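PDB 3V10: rhusiopathiae surface protein B from Erysipelothrix rhusiopathiae, which probably binds collagen as a secreted, cell-wall-anchored adhesin, the chain here being its collagen-binding domain. Local coordinates for residues A[129-134]-A[151-156]. Sequence-based numbering, arbitrary orientation.
Sequences DDKIAE and ISQPGT
Gly155 N donates to OD1 of Asp130 at 2.7 Å, meeting the carboxylate on its anti side and 15° out of its plane. CG of Asp130 lies beside its own backbone N (chi1 -70°), which lets the carboxylate reach across just beyond the last paired residues, where segment 151-156 leaves its strand at Pro154. Within the ladder, Lys131 and Gln153 exchange two backbone bonds, Lys131 N to Gln153 O and Gln153 N to Lys131 O, each 2.7 Å. Ala133 and Ile151 form the next hydrogen-bonded pair, its two N-to-O bonds each 2.8 Å, and Ile132 faces Ser152 between them as a non-hydrogen-bonded pair. Strands 131-134 and 150-153 thus make an antiparallel ribbon, strand 131-134 lying at the edge of a small three-stranded sheet that strand 20-21 completes on the far side of 150-153. The ribbon packs on strand 61-65 of the N-terminal Ig-like domain of the collagen-binding region, a DEv-IgG fold. On the face shared by Lys131, Ala133, Ile151 and Gln153, the extended lysine and glutamine chains run side by side in the same direction. Gln153 OE1 rests against the lysine methylenes, 3.4 Å from Lys131 CG, and lies 3.5 Å from Ala133 CB. The glutamine NE2 bonds Asn123 and Glu60, and Glu60 also forms a salt bridge with Lys131 NZ; Val61 packs against Ala133, Ile151 and Gln153.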
loop_
_atom_site.group_PDB
_atom_site.type_symbol
_atom_site.label_atom_id
_atom_site.label_comp_id
_atom_site.label_asym_id
_atom_site.label_seq_id
_atom_site.Cartn_x
_atom_site.Cartn_y
_atom_site.Cartn_z
ATOM N N ASP A 129 -20.677 9.009 -14.026
ATOM C CA ASP A 129 -21.054 7.599 -13.979
ATOM C C ASP A 129 -19.935 6.692 -13.470
ATOM O O ASP A 129 -18.758 6.960 -13.696
ATOM C CB ASP A 129 -21.492 7.115 -15.370
ATOM C CG ASP A 129 -22.602 7.964 -15.970
ATOM O OD1 ASP A 129 -23.531 8.347 -15.226
ATOM O OD2 ASP A 129 -22.549 8.235 -17.189
ATOM N N ASP A 130 -20.306 5.622 -12.772
ATOM C CA ASP A 130 -19.309 4.677 -12.286
ATOM C C ASP A 130 -18.772 3.961 -13.516
ATOM O O ASP A 130 -19.521 3.674 -14.447
ATOM C CB ASP A 130 -19.926 3.668 -11.321
ATOM C CG ASP A 130 -20.313 4.289 -10.003
ATOM O OD1 ASP A 130 -19.782 5.372 -9.670
ATOM O OD2 ASP A 130 -21.140 3.684 -9.293
ATOM N N LYS A 131 -17.480 3.662 -13.512
ATOM C CA LYS A 131 -16.845 3.027 -14.661
ATOM C C LYS A 131 -15.994 1.827 -14.252
ATOM O O LYS A 131 -15.595 1.707 -13.095
ATOM C CB LYS A 131 -15.979 4.078 -15.363
ATOM C CG LYS A 131 -15.479 3.728 -16.749
ATOM C CD LYS A 131 -14.757 4.942 -17.328
ATOM C CE LYS A 131 -14.261 4.710 -18.742
ATOM N NZ LYS A 131 -13.681 5.963 -19.303
ATOM N N ILE A 132 -15.736 0.938 -15.208
ATOM C CA ILE A 132 -14.918 -0.246 -14.962
ATOM C C ILE A 132 -13.777 -0.295 -15.969
ATOM O O ILE A 132 -13.994 -0.174 -17.172
ATOM C CB ILE A 132 -15.730 -1.548 -15.111
ATOM C CG1 ILE A 132 -16.864 -1.574 -14.088
ATOM C CG2 ILE A 132 -14.816 -2.764 -14.915
ATOM C CD1 ILE A 132 -17.763 -2.792 -14.214
ATOM N N ALA A 133 -12.557 -0.463 -15.469
ATOM C CA ALA A 133 -11.399 -0.547 -16.341
ATOM C C ALA A 133 -10.950 -1.997 -16.415
ATOM O O ALA A 133 -10.746 -2.644 -15.390
ATOM C CB ALA A 133 -10.270 0.328 -15.805
ATOM N N GLU A 134 -10.819 -2.508 -17.638
ATOM C CA GLU A 134 -10.383 -3.876 -17.849
ATOM C C GLU A 134 -8.939 -3.868 -18.332
ATOM O O GLU A 134 -8.656 -3.429 -19.441
ATOM C CB GLU A 134 -11.261 -4.561 -18.889
ATOM C CG GLU A 134 -12.718 -4.683 -18.479
ATOM C CD GLU A 134 -13.521 -5.496 -19.474
ATOM O OE1 GLU A 134 -13.545 -5.110 -20.660
ATOM O OE2 GLU A 134 -14.117 -6.516 -19.064
ATOM N N ILE A 151 -10.697 -3.071 -12.593
ATOM C CA ILE A 151 -10.534 -1.981 -11.645
ATOM C C ILE A 151 -11.718 -1.033 -11.680
ATOM O O ILE A 151 -12.113 -0.551 -12.739
ATOM C CB ILE A 151 -9.253 -1.166 -11.946
ATOM C CG1 ILE A 151 -8.014 -2.045 -11.752
ATOM C CG2 ILE A 151 -9.188 0.064 -11.038
ATOM C CD1 ILE A 151 -6.725 -1.381 -12.191
ATOM N N SER A 152 -12.277 -0.765 -10.510
ATOM C CA SER A 152 -13.414 0.130 -10.410
ATOM C C SER A 152 -12.997 1.590 -10.481
ATOM O O SER A 152 -12.093 2.029 -9.768
ATOM C CB SER A 152 -14.164 -0.104 -9.101
ATOM O OG SER A 152 -15.117 0.924 -8.892
ATOM N N GLN A 153 -13.664 2.332 -11.356
ATOM C CA GLN A 153 -13.419 3.755 -11.511
ATOM C C GLN A 153 -14.702 4.416 -11.040
ATOM O O GLN A 153 -15.617 4.641 -11.827
ATOM C CB GLN A 153 -13.158 4.102 -12.972
ATOM C CG GLN A 153 -11.838 3.591 -13.500
ATOM C CD GLN A 153 -11.676 3.863 -14.977
ATOM O OE1 GLN A 153 -12.251 3.165 -15.814
ATOM N NE2 GLN A 153 -10.905 4.893 -15.310
ATOM N N PRO A 154 -14.783 4.731 -9.740
ATOM C CA PRO A 154 -15.972 5.363 -9.163
ATOM C C PRO A 154 -16.332 6.707 -9.780
ATOM O O PRO A 154 -15.462 7.519 -10.087
ATOM C CB PRO A 154 -15.614 5.480 -7.684
ATOM C CG PRO A 154 -14.131 5.707 -7.730
ATOM C CD PRO A 154 -13.693 4.674 -8.748
ATOM N N GLY A 155 -17.626 6.928 -9.967
ATOM C CA GLY A 155 -18.080 8.183 -10.529
ATOM C C GLY A 155 -18.060 9.237 -9.445
ATOM O O GLY A 155 -17.966 8.911 -8.261
ATOM N N THR A 156 -18.134 10.499 -9.849
ATOM C CA THR A 156 -18.134 11.613 -8.909
ATOM C C THR A 156 -19.518 12.262 -8.913
ATOM O O THR A 156 -19.936 12.839 -9.915
ATOM C CB THR A 156 -17.083 12.669 -9.304
ATOM O OG1 THR A 156 -15.779 12.067 -9.315
ATOM C CG2 THR A 156 -17.103 13.830 -8.322
#